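PDB 1VPQ: DUF72 domain-containing protein from Thermotoga maritima, which is of unknown function, but has a TIM-barrel type of fold whose sulfate-occupied pocket may be a site for an anionic ligand. Local coordinates for residues 14-19 against 248-253; 50-55 against 80-85; 102-107 against 146-151. All blocks are in the same frame, centred on the assembly; numbering follows the deposited sequence.

Interaction 1: residues 14-19 against 248-253; sequences VYVGTS and VFFNNC
Val14 meets Val248 methyl against methyl, CG1 to CG2 at 4.0 Å, where strands 13-18 and 245-250 pair in parallel with their short axes 19° apart. Tyr15 leads its ring away and contributes its carbonyl instead: Val248 N donates to Tyr15 O at 2.8 Å, almost straight at 170°. Val16 lies in register with Val248. With chi1 at 58°, its CG2 points anti to the backbone N, which aims that methyl at the edge of the Phe250 ring, 4.2 Å from Phe250 CE1. Gly17 is held at both polar backbone atoms, its N giving to Val248 O at 2.9 Å and its O receiving Phe250 N at 3.2 Å. The Phe249 ring meets this backbone obliquely, its CD1 3.7 Å from Thr18 O. Thr18 OG1 bonds Gly20 O. Ser19 N then bonds Phe250 O at 3.1 Å, while Ser19 OG belongs to Glu54; Ser19 CB lies 3.0 Å from Asn251 OD1, and Asn251 ND2 bonds His205. These are the first and last strands of the barrel. On the side of Val14, Val16 and Phe250 they are packed by helices 226-240 and 257-270, through Val236, Leu229 and Leu269; on the other, Phe249 meets Tyr201 of strand 199-204.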
loop_
_atom_site.group_PDB
_atom_site.type_symbol
_atom_site.label_atom_id
_atom_site.label_comp_id
_atom_site.label_asym_id
_atom_site.label_seq_id
_atom_site.Cartn_x
_atom_site.Cartn_y
_atom_site.Cartn_z
ATOM N N VAL A 14 7.966 -8.455 -10.140
ATOM C CA VAL A 14 6.849 -7.571 -9.814
ATOM C C VAL A 14 5.819 -8.362 -9.010
ATOM O O VAL A 14 5.392 -9.420 -9.443
ATOM C CB VAL A 14 6.193 -6.985 -11.073
ATOM C CG1 VAL A 14 4.907 -6.254 -10.720
ATOM C CG2 VAL A 14 7.152 -6.052 -11.791
ATOM N N TYR A 15 5.441 -7.854 -7.839
ATOM C CA TYR A 15 4.397 -8.478 -7.003
ATOM C C TYR A 15 3.114 -7.660 -7.013
ATOM O O TYR A 15 3.070 -6.560 -6.459
ATOM C CB TYR A 15 4.842 -8.602 -5.542
ATOM C CG TYR A 15 6.098 -9.396 -5.305
ATOM C CD1 TYR A 15 7.348 -8.826 -5.512
ATOM C CD2 TYR A 15 6.038 -10.706 -4.839
ATOM C CE1 TYR A 15 8.517 -9.545 -5.276
ATOM C CE2 TYR A 15 7.194 -11.437 -4.607
ATOM C CZ TYR A 15 8.435 -10.852 -4.823
ATOM O OH TYR A 15 9.595 -11.578 -4.591
ATOM N N VAL A 16 2.068 -8.204 -7.617
ATOM C CA VAL A 16 0.746 -7.573 -7.561
ATOM C C VAL A 16 -0.162 -8.265 -6.527
ATOM O O VAL A 16 -0.193 -9.501 -6.413
ATOM C CB VAL A 16 0.061 -7.488 -8.954
ATOM C CG1 VAL A 16 -0.086 -8.864 -9.587
ATOM C CG2 VAL A 16 -1.312 -6.777 -8.865
ATOM N N GLY A 17 -0.881 -7.440 -5.772
ATOM C CA GLY A 17 -1.899 -7.901 -4.843
ATOM C C GLY A 17 -2.911 -6.802 -4.572
ATOM O O GLY A 17 -3.016 -5.843 -5.337
ATOM N N THR A 18 -3.660 -6.959 -3.483
ATOM C CA THR A 18 -4.666 -5.984 -3.060
ATOM C C THR A 18 -4.395 -5.457 -1.647
ATOM O O THR A 18 -3.586 -6.010 -0.901
ATOM C CB THR A 18 -6.063 -6.608 -3.056
ATOM O OG1 THR A 18 -6.012 -7.822 -2.301
ATOM C CG2 THR A 18 -6.548 -6.895 -4.487
ATOM N N SER A 19 -5.085 -4.376 -1.293
ATOM C CA SER A 19 -5.018 -3.830 0.061
ATOM C C SER A 19 -6.037 -4.562 0.913
ATOM O O SER A 19 -7.234 -4.274 0.853
ATOM C CB SER A 19 -5.303 -2.328 0.082
ATOM O OG SER A 19 -4.268 -1.606 -0.553
ATOM N N VAL A 248 2.850 -3.745 -6.291
ATOM C CA VAL A 248 1.706 -3.077 -6.888
ATOM C C VAL A 248 0.456 -3.523 -6.144
ATOM O O VAL A 248 0.154 -4.712 -6.086
ATOM C CB VAL A 248 1.581 -3.432 -8.387
ATOM C CG1 VAL A 248 0.455 -2.650 -9.039
ATOM C CG2 VAL A 248 2.913 -3.188 -9.129
ATOM N N PHE A 249 -0.263 -2.575 -5.560
ATOM C CA PHE A 249 -1.486 -2.902 -4.815
ATOM C C PHE A 249 -2.665 -2.103 -5.332
ATOM O O PHE A 249 -2.514 -0.922 -5.646
ATOM C CB PHE A 249 -1.296 -2.640 -3.317
ATOM C CG PHE A 249 -0.179 -3.435 -2.707
ATOM C CD1 PHE A 249 -0.398 -4.731 -2.253
ATOM C CD2 PHE A 249 1.099 -2.901 -2.606
ATOM C CE1 PHE A 249 0.636 -5.476 -1.706
ATOM C CE2 PHE A 249 2.141 -3.649 -2.055
ATOM C CZ PHE A 249 1.898 -4.937 -1.606
ATOM N N PHE A 250 -3.827 -2.763 -5.407
ATOM C CA PHE A 250 -5.103 -2.143 -5.798
ATOM C C PHE A 250 -5.969 -1.931 -4.575
ATOM O O PHE A 250 -6.197 -2.859 -3.799
ATOM C CB PHE A 250 -5.877 -3.024 -6.783
ATOM C CG PHE A 250 -5.397 -2.921 -8.193
ATOM C CD1 PHE A 250 -4.249 -3.588 -8.594
ATOM C CD2 PHE A 250 -6.089 -2.160 -9.118
ATOM C CE1 PHE A 250 -3.797 -3.504 -9.894
ATOM C CE2 PHE A 250 -5.644 -2.069 -10.422
ATOM C CZ PHE A 250 -4.489 -2.749 -10.809
ATOM N N ASN A 251 -6.485 -0.715 -4.440
ATOM C CA ASN A 251 -7.127 -0.265 -3.219
ATOM C C ASN A 251 -8.613 0.017 -3.396
ATOM O O ASN A 251 -9.298 0.364 -2.434
ATOM C CB ASN A 251 -6.415 1.006 -2.724
ATOM C CG ASN A 251 -6.613 1.250 -1.244
ATOM O OD1 ASN A 251 -6.730 0.311 -0.452
ATOM N ND2 ASN A 251 -6.649 2.515 -0.858
ATOM N N ASN A 252 -9.094 -0.110 -4.630
ATOM C CA ASN A 252 -10.503 0.118 -4.958
ATOM C C ASN A 252 -11.325 -1.102 -4.595
ATOM O O ASN A 252 -11.952 -1.712 -5.449
ATOM C CB ASN A 252 -10.675 0.480 -6.439
ATOM C CG ASN A 252 -10.069 -0.552 -7.385
ATOM O OD1 ASN A 252 -8.968 -1.047 -7.161
ATOM N ND2 ASN A 252 -10.781 -0.857 -8.463
ATOM N N CYS A 253 -11.323 -1.439 -3.308
ATOM C CA CYS A 253 -11.764 -2.758 -2.824
ATOM C C CYS A 253 -13.275 -2.904 -2.674
ATOM O O CYS A 253 -13.766 -3.993 -2.377
ATOM C CB CYS A 253 -11.070 -3.092 -1.490
ATOM S SG CYS A 253 -9.274 -3.485 -1.630
#

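Interaction 2: residues 50-55 against 80-85. With SO4 (sulfate ion), chain B.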
loop_
_atom_site.group_PDB
_atom_site.type_symbol
_atom_site.label_atom_id
_atom_site.label_comp_id
_atom_site.label_asym_id
_atom_site.label_seq_id
_atom_site.Cartn_x
_atom_site.Cartn_y
_atom_site.Cartn_z
ATOM N N PHE A 50 -2.283 -14.528 -5.825
ATOM C CA PHE A 50 -1.549 -13.356 -5.354
ATOM C C PHE A 50 -0.457 -13.760 -4.367
ATOM O O PHE A 50 -0.725 -14.491 -3.414
ATOM C CB PHE A 50 -2.497 -12.373 -4.673
ATOM C CG PHE A 50 -3.543 -11.810 -5.583
ATOM C CD1 PHE A 50 -3.181 -11.141 -6.739
ATOM C CD2 PHE A 50 -4.889 -11.920 -5.263
ATOM C CE1 PHE A 50 -4.136 -10.617 -7.575
ATOM C CE2 PHE A 50 -5.856 -11.403 -6.095
ATOM C CZ PHE A 50 -5.483 -10.748 -7.255
ATOM N N ARG A 51 0.759 -13.258 -4.589
ATOM C CA ARG A 51 1.926 -13.602 -3.771
ATOM C C ARG A 51 2.252 -12.526 -2.725
ATOM O O ARG A 51 3.266 -12.600 -2.042
ATOM C CB ARG A 51 3.131 -13.804 -4.687
ATOM C CG ARG A 51 2.939 -14.917 -5.728
ATOM C CD ARG A 51 3.667 -16.189 -5.333
ATOM N NE ARG A 51 5.102 -15.939 -5.189
ATOM C CZ ARG A 51 5.965 -15.821 -6.195
ATOM N NH1 ARG A 51 5.565 -15.935 -7.465
ATOM N NH2 ARG A 51 7.246 -15.587 -5.922
ATOM N N ILE A 52 1.384 -11.527 -2.607
ATOM C CA ILE A 52 1.608 -10.412 -1.695
ATOM C C ILE A 52 0.272 -9.766 -1.335
ATOM O O ILE A 52 -0.690 -9.831 -2.108
ATOM C CB ILE A 52 2.602 -9.362 -2.305
ATOM C CG1 ILE A 52 3.212 -8.484 -1.211
ATOM C CG2 ILE A 52 1.924 -8.495 -3.377
ATOM C CD1 ILE A 52 4.379 -7.617 -1.679
ATOM N N VAL A 53 0.219 -9.166 -0.151
ATOM C CA VAL A 53 -0.939 -8.390 0.267
ATOM C C VAL A 53 -0.441 -7.254 1.151
ATOM O O VAL A 53 0.551 -7.403 1.854
ATOM C CB VAL A 53 -2.007 -9.267 0.996
ATOM C CG1 VAL A 53 -1.480 -9.823 2.318
ATOM C CG2 VAL A 53 -3.300 -8.494 1.222
ATOM N N GLU A 54 -1.118 -6.114 1.075
ATOM C CA GLU A 54 -0.807 -4.945 1.888
ATOM C C GLU A 54 -1.794 -4.871 3.050
ATOM O O GLU A 54 -3.000 -4.872 2.836
ATOM C CB GLU A 54 -0.918 -3.698 1.022
ATOM C CG GLU A 54 -0.617 -2.390 1.718
ATOM C CD GLU A 54 -0.990 -1.208 0.856
ATOM O OE1 GLU A 54 -2.182 -0.840 0.872
ATOM O OE2 GLU A 54 -0.094 -0.664 0.165
ATOM N N LEU A 55 -1.275 -4.784 4.274
ATOM C CA LEU A 55 -2.108 -4.865 5.476
ATOM C C LEU A 55 -2.082 -3.615 6.362
ATOM O O LEU A 55 -1.101 -2.878 6.409
ATOM C CB LEU A 55 -1.706 -6.093 6.297
ATOM C CG LEU A 55 -2.014 -7.430 5.608
ATOM C CD1 LEU A 55 -1.290 -8.573 6.276
ATOM C CD2 LEU A 55 -3.513 -7.698 5.579
ATOM N N TYR A 80 4.285 -12.982 0.890
ATOM C CA TYR A 80 4.872 -11.796 1.490
ATOM C C TYR A 80 3.815 -10.758 1.779
ATOM O O TYR A 80 2.684 -10.861 1.322
ATOM C CB TYR A 80 5.896 -11.187 0.537
ATOM C CG TYR A 80 6.958 -12.158 0.106
ATOM C CD1 TYR A 80 8.039 -12.449 0.932
ATOM C CD2 TYR A 80 6.878 -12.803 -1.125
ATOM C CE1 TYR A 80 9.017 -13.345 0.536
ATOM C CE2 TYR A 80 7.847 -13.703 -1.524
ATOM C CZ TYR A 80 8.909 -13.969 -0.693
ATOM O OH TYR A 80 9.863 -14.860 -1.101
ATOM N N PHE A 81 4.187 -9.736 2.530
ATOM C CA PHE A 81 3.275 -8.628 2.727
ATOM C C PHE A 81 3.988 -7.310 2.970
ATOM O O PHE A 81 5.196 -7.275 3.195
ATOM C CB PHE A 81 2.255 -8.950 3.837
ATOM C CG PHE A 81 2.859 -9.151 5.192
ATOM C CD1 PHE A 81 3.512 -10.333 5.509
ATOM C CD2 PHE A 81 2.746 -8.162 6.166
ATOM C CE1 PHE A 81 4.064 -10.515 6.771
ATOM C CE2 PHE A 81 3.293 -8.340 7.435
ATOM C CZ PHE A 81 3.954 -9.508 7.733
ATOM N N THR A 82 3.220 -6.232 2.839
ATOM C CA THR A 82 3.626 -4.889 3.242
ATOM C C THR A 82 2.657 -4.412 4.314
ATOM O O THR A 82 1.523 -4.898 4.400
ATOM C CB THR A 82 3.589 -3.903 2.075
ATOM O OG1 THR A 82 2.250 -3.805 1.574
ATOM C CG2 THR A 82 4.524 -4.347 0.959
ATOM N N VAL A 83 3.099 -3.467 5.138
ATOM C CA VAL A 83 2.324 -3.064 6.315
ATOM C C VAL A 83 2.282 -1.549 6.460
ATOM O O VAL A 83 3.289 -0.876 6.267
ATOM C CB VAL A 83 2.910 -3.663 7.629
ATOM C CG1 VAL A 83 1.888 -3.601 8.762
ATOM C CG2 VAL A 83 3.311 -5.085 7.425
ATOM N N LYS A 84 1.111 -1.027 6.824
ATOM C CA LYS A 84 0.979 0.387 7.162
ATOM C C LYS A 84 1.526 0.661 8.567
ATOM O O LYS A 84 1.286 -0.118 9.497
ATOM C CB LYS A 84 -0.484 0.839 7.075
ATOM C CG LYS A 84 -0.948 1.181 5.677
ATOM C CD LYS A 84 -2.259 1.947 5.713
ATOM C CE LYS A 84 -2.611 2.535 4.354
ATOM N NZ LYS A 84 -3.821 3.413 4.424
ATOM N N THR A 85 2.251 1.774 8.712
ATOM C CA THR A 85 2.679 2.270 10.025
ATOM C C THR A 85 1.437 2.568 10.861
ATOM O O THR A 85 0.336 2.698 10.311
ATOM C CB THR A 85 3.498 3.593 9.938
ATOM O OG1 THR A 85 2.672 4.642 9.412
ATOM C CG2 THR A 85 4.755 3.433 9.084
HETATM S S SO4 B . -5.599 4.866 1.585
HETATM O O1 SO4 B . -4.516 5.698 1.069
HETATM O O2 SO4 B . -6.248 5.522 2.714
HETATM O O3 SO4 B . -6.567 4.669 0.516
HETATM O O4 SO4 B . -5.052 3.596 2.049
#
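Glu54 and Thr82 cross at a slant on one face of the parallel pair 52-55 and 80-84: Thr82 OG1 sits 3.2 Å from Glu54 CG, beside the aliphatic part of the chain. The carboxylate runs on, extended, to Ser19, Tyr201 and Arg203, and Thr82 OG1 bonds Tyr201. On the other face Leu55 stands at about a right angle to Phe81, its CD1 4.1 Å from Phe81 CD2, and Val53 CG1 packs on Phe81 CB. The Phe81 ring is swung between its own N and carbonyl carbon (chi1 64°), which carries its far end away from strand 52-55. Backbone bonds fix the register, Leu55 N to Thr82 O at 2.8 Å and Lys84 N to Leu55 O at 2.9 Å. Past that last bond the extended Lys84 chain delivers NZ to sulfate O4 at 2.7 Å. Replacing this lysine with a leucine would probably leave that sulfate oxygen, and Gln126 OE1, without the ammonium donor. Arg157, Arg203 and Tyr220 also hold the sulfate. With helix 65-72 the strands form a beta-alpha-beta unit of a TIM barrel, and the anion lies beyond the C-terminal end of strand 80-84, consistent with the usual ligand end of such barrels.

Interaction 3: residues 102-107 against 146-151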
loop_
_atom_site.group_PDB
_atom_site.type_symbol
_atom_site.label_atom_id
_atom_site.label_comp_id
_atom_site.label_asym_id
_atom_site.label_seq_id
_atom_site.Cartn_x
_atom_site.Cartn_y
_atom_site.Cartn_z
ATOM N N GLU A 102 9.105 6.784 19.732
ATOM C CA GLU A 102 8.552 5.780 20.649
ATOM C C GLU A 102 7.524 4.892 19.934
ATOM O O GLU A 102 7.584 3.665 20.043
ATOM C CB GLU A 102 7.954 6.410 21.912
ATOM C CG GLU A 102 8.850 7.441 22.646
ATOM C CD GLU A 102 10.256 6.935 23.019
ATOM O OE1 GLU A 102 10.393 6.145 23.988
ATOM O OE2 GLU A 102 11.237 7.363 22.366
ATOM N N ASP A 103 6.614 5.510 19.181
ATOM C CA ASP A 103 5.595 4.767 18.412
ATOM C C ASP A 103 6.168 3.765 17.394
ATOM O O ASP A 103 5.649 2.656 17.248
ATOM C CB ASP A 103 4.632 5.738 17.698
ATOM C CG ASP A 103 3.527 6.268 18.619
ATOM O OD1 ASP A 103 3.447 5.843 19.784
ATOM O OD2 ASP A 103 2.723 7.111 18.175
ATOM N N MET A 104 7.229 4.159 16.690
ATOM C CA MET A 104 7.838 3.304 15.663
ATOM C C MET A 104 8.716 2.195 16.242
ATOM O O MET A 104 8.791 1.114 15.666
ATOM C CB MET A 104 8.640 4.143 14.661
ATOM C CG MET A 104 7.770 5.006 13.752
ATOM S SD MET A 104 6.586 4.045 12.789
ATOM C CE MET A 104 7.672 3.131 11.685
ATOM N N GLU A 105 9.382 2.469 17.361
ATOM C CA GLU A 105 10.158 1.451 18.090
ATOM C C GLU A 105 9.237 0.374 18.647
ATOM O O GLU A 105 9.541 -0.816 18.581
ATOM C CB GLU A 105 10.957 2.082 19.232
ATOM C CG GLU A 105 12.177 2.870 18.756
ATOM C CD GLU A 105 12.999 3.461 19.896
ATOM O OE1 GLU A 105 12.406 3.917 20.906
ATOM O OE2 GLU A 105 14.248 3.476 19.772
ATOM N N ASN A 106 8.118 0.817 19.208
ATOM C CA ASN A 106 7.067 -0.067 19.694
ATOM C C ASN A 106 6.534 -0.946 18.565
ATOM O O ASN A 106 6.438 -2.167 18.695
ATOM C CB ASN A 106 5.936 0.782 20.274
ATOM C CG ASN A 106 4.914 -0.036 21.016
ATOM O OD1 ASN A 106 3.760 -0.136 20.591
ATOM N ND2 ASN A 106 5.325 -0.625 22.137
ATOM N N PHE A 107 6.199 -0.285 17.459
ATOM C CA PHE A 107 5.722 -0.926 16.229
ATOM C C PHE A 107 6.740 -1.899 15.645
ATOM O O PHE A 107 6.368 -2.962 15.167
ATOM C CB PHE A 107 5.386 0.157 15.203
ATOM C CG PHE A 107 5.195 -0.348 13.797
ATOM C CD1 PHE A 107 3.984 -0.894 13.400
ATOM C CD2 PHE A 107 6.216 -0.226 12.857
ATOM C CE1 PHE A 107 3.797 -1.330 12.098
ATOM C CE2 PHE A 107 6.044 -0.660 11.555
ATOM C CZ PHE A 107 4.834 -1.211 11.169
ATOM N N GLU A 146 14.784 8.330 10.813
ATOM C CA GLU A 146 15.685 7.908 11.888
ATOM C C GLU A 146 15.041 7.054 13.009
ATOM O O GLU A 146 15.757 6.381 13.744
ATOM C CB GLU A 146 16.460 9.105 12.451
ATOM C CG GLU A 146 15.637 10.206 13.101
ATOM C CD GLU A 146 16.431 11.510 13.255
ATOM O OE1 GLU A 146 17.280 11.811 12.388
ATOM O OE2 GLU A 146 16.209 12.235 14.247
ATOM N N SER A 147 13.709 7.047 13.110
ATOM C CA SER A 147 13.009 6.173 14.061
ATOM C C SER A 147 12.876 4.722 13.589
ATOM O O SER A 147 12.618 3.831 14.396
ATOM C CB SER A 147 11.607 6.716 14.359
ATOM O OG SER A 147 10.693 6.422 13.320
ATOM N N TYR A 148 13.035 4.491 12.288
ATOM C CA TYR A 148 12.743 3.193 11.679
ATOM C C TYR A 148 13.809 2.807 10.652
ATOM O O TYR A 148 13.823 3.372 9.566
ATOM C CB TYR A 148 11.377 3.240 10.988
ATOM C CG TYR A 148 10.884 1.878 10.551
ATOM C CD1 TYR A 148 10.459 0.937 11.485
ATOM C CD2 TYR A 148 10.847 1.526 9.204
ATOM C CE1 TYR A 148 10.006 -0.307 11.090
ATOM C CE2 TYR A 148 10.399 0.281 8.804
ATOM C CZ TYR A 148 9.979 -0.624 9.750
ATOM O OH TYR A 148 9.540 -1.851 9.345
ATOM N N PRO A 149 14.684 1.830 10.981
ATOM C CA PRO A 149 15.825 1.470 10.121
ATOM C C PRO A 149 15.582 0.407 9.033
ATOM O O PRO A 149 16.552 -0.117 8.489
ATOM C CB PRO A 149 16.830 0.913 11.130
ATOM C CG PRO A 149 15.966 0.205 12.113
ATOM C CD PRO A 149 14.673 1.010 12.206
ATOM N N TYR A 150 14.332 0.086 8.721
ATOM C CA TYR A 150 14.043 -0.946 7.731
ATOM C C TYR A 150 13.366 -0.343 6.515
ATOM O O TYR A 150 13.084 0.848 6.488
ATOM C CB TYR A 150 13.184 -2.048 8.348
ATOM C CG TYR A 150 13.826 -2.646 9.569
ATOM C CD1 TYR A 150 15.065 -3.265 9.484
ATOM C CD2 TYR A 150 13.216 -2.570 10.810
ATOM C CE1 TYR A 150 15.678 -3.802 10.593
ATOM C CE2 TYR A 150 13.824 -3.112 11.936
ATOM C CZ TYR A 150 15.055 -3.725 11.815
ATOM O OH TYR A 150 15.666 -4.263 12.916
ATOM N N GLU A 151 13.115 -1.170 5.507
ATOM C CA GLU A 151 12.578 -0.691 4.240
ATOM C C GLU A 151 11.310 0.143 4.450
ATOM O O GLU A 151 10.311 -0.359 4.951
ATOM C CB GLU A 151 12.309 -1.861 3.285
ATOM C CG GLU A 151 13.558 -2.440 2.621
ATOM C CD GLU A 151 14.147 -1.554 1.530
ATOM O OE1 GLU A 151 13.564 -0.494 1.229
ATOM O OE2 GLU A 151 15.209 -1.917 0.972
#
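Met104 packs against both Tyr148 and Ser147, and these two meetings make up the tight part of a small contact that buries 220 Å² in all. Its terminal methyl lies against the Tyr148 ring, CE being 3.6 Å from Tyr148 CD1 and approaching obliquely. The two side chains cross at about a right angle. Bends at chi2 (-58°) and chi3 (-67°) curl the Met104 chain and bring its methyl round to the root of the ring, CE lying 3.8 Å from Tyr148 CB. At the base of the same side chain, Ser147 OG sits 3.3 Å from Met104 CG; its hydrogen bond goes to Leu144 O in its own helix, so toward Met104 it acts as packing rather than as a polar partner. Phe107, one turn further along, joins the apolar cluster from the side. Tyr148 CE1 lies at the edge of the Phe107 ring, near its plane, 4.0 Å from Phe107 CE2. The hydroxyl of Tyr148 is hydrogen-bonded to Thr123 OG1 of strand 120-126, which holds the far end of the ring. The opposite margin is loose by comparison. Glu105 is exposed, and its aliphatic CG only brushes Ser147 O at 4.5 Å. Cohesion between the segments is thus apolar, with hydrogen bonds running to atoms outside them. Here the N-terminal part of helix 101-116 packs on the end of helix 135-147 and the turn after it. Pro86 and, in helix 87-91, Val89 also pack on Met104, Thr108 and Ile111 of helix 101-116 also touch Tyr148, and a backbone bond from Glu151 to Thr123 leads the chain into strand 152-155 beside strand 120-126.

Interactions 1 and 2 have centres 9 Å apart and belong to one parallel sheet, in which strands 13-18 and 52-55 are joined edge to edge: Thr18 O lies 3.2 Å from Glu54 N, and Ser19 OG 2.6 Å from Glu54 OE1, both probable hydrogen bonds. This seam closes the eight strands into a barrel. Interaction 3 lies in the outer helical layer, its centre about 18 Å from interaction 2 and 24 Å from interaction 1. It touches interaction 2 where Thr85 and Lys84 meet Met104 and Phe107. Along the chain, 2 precedes 3, and both are nested within the loop that interaction 1 closes, joining the first strand of the barrel to the last.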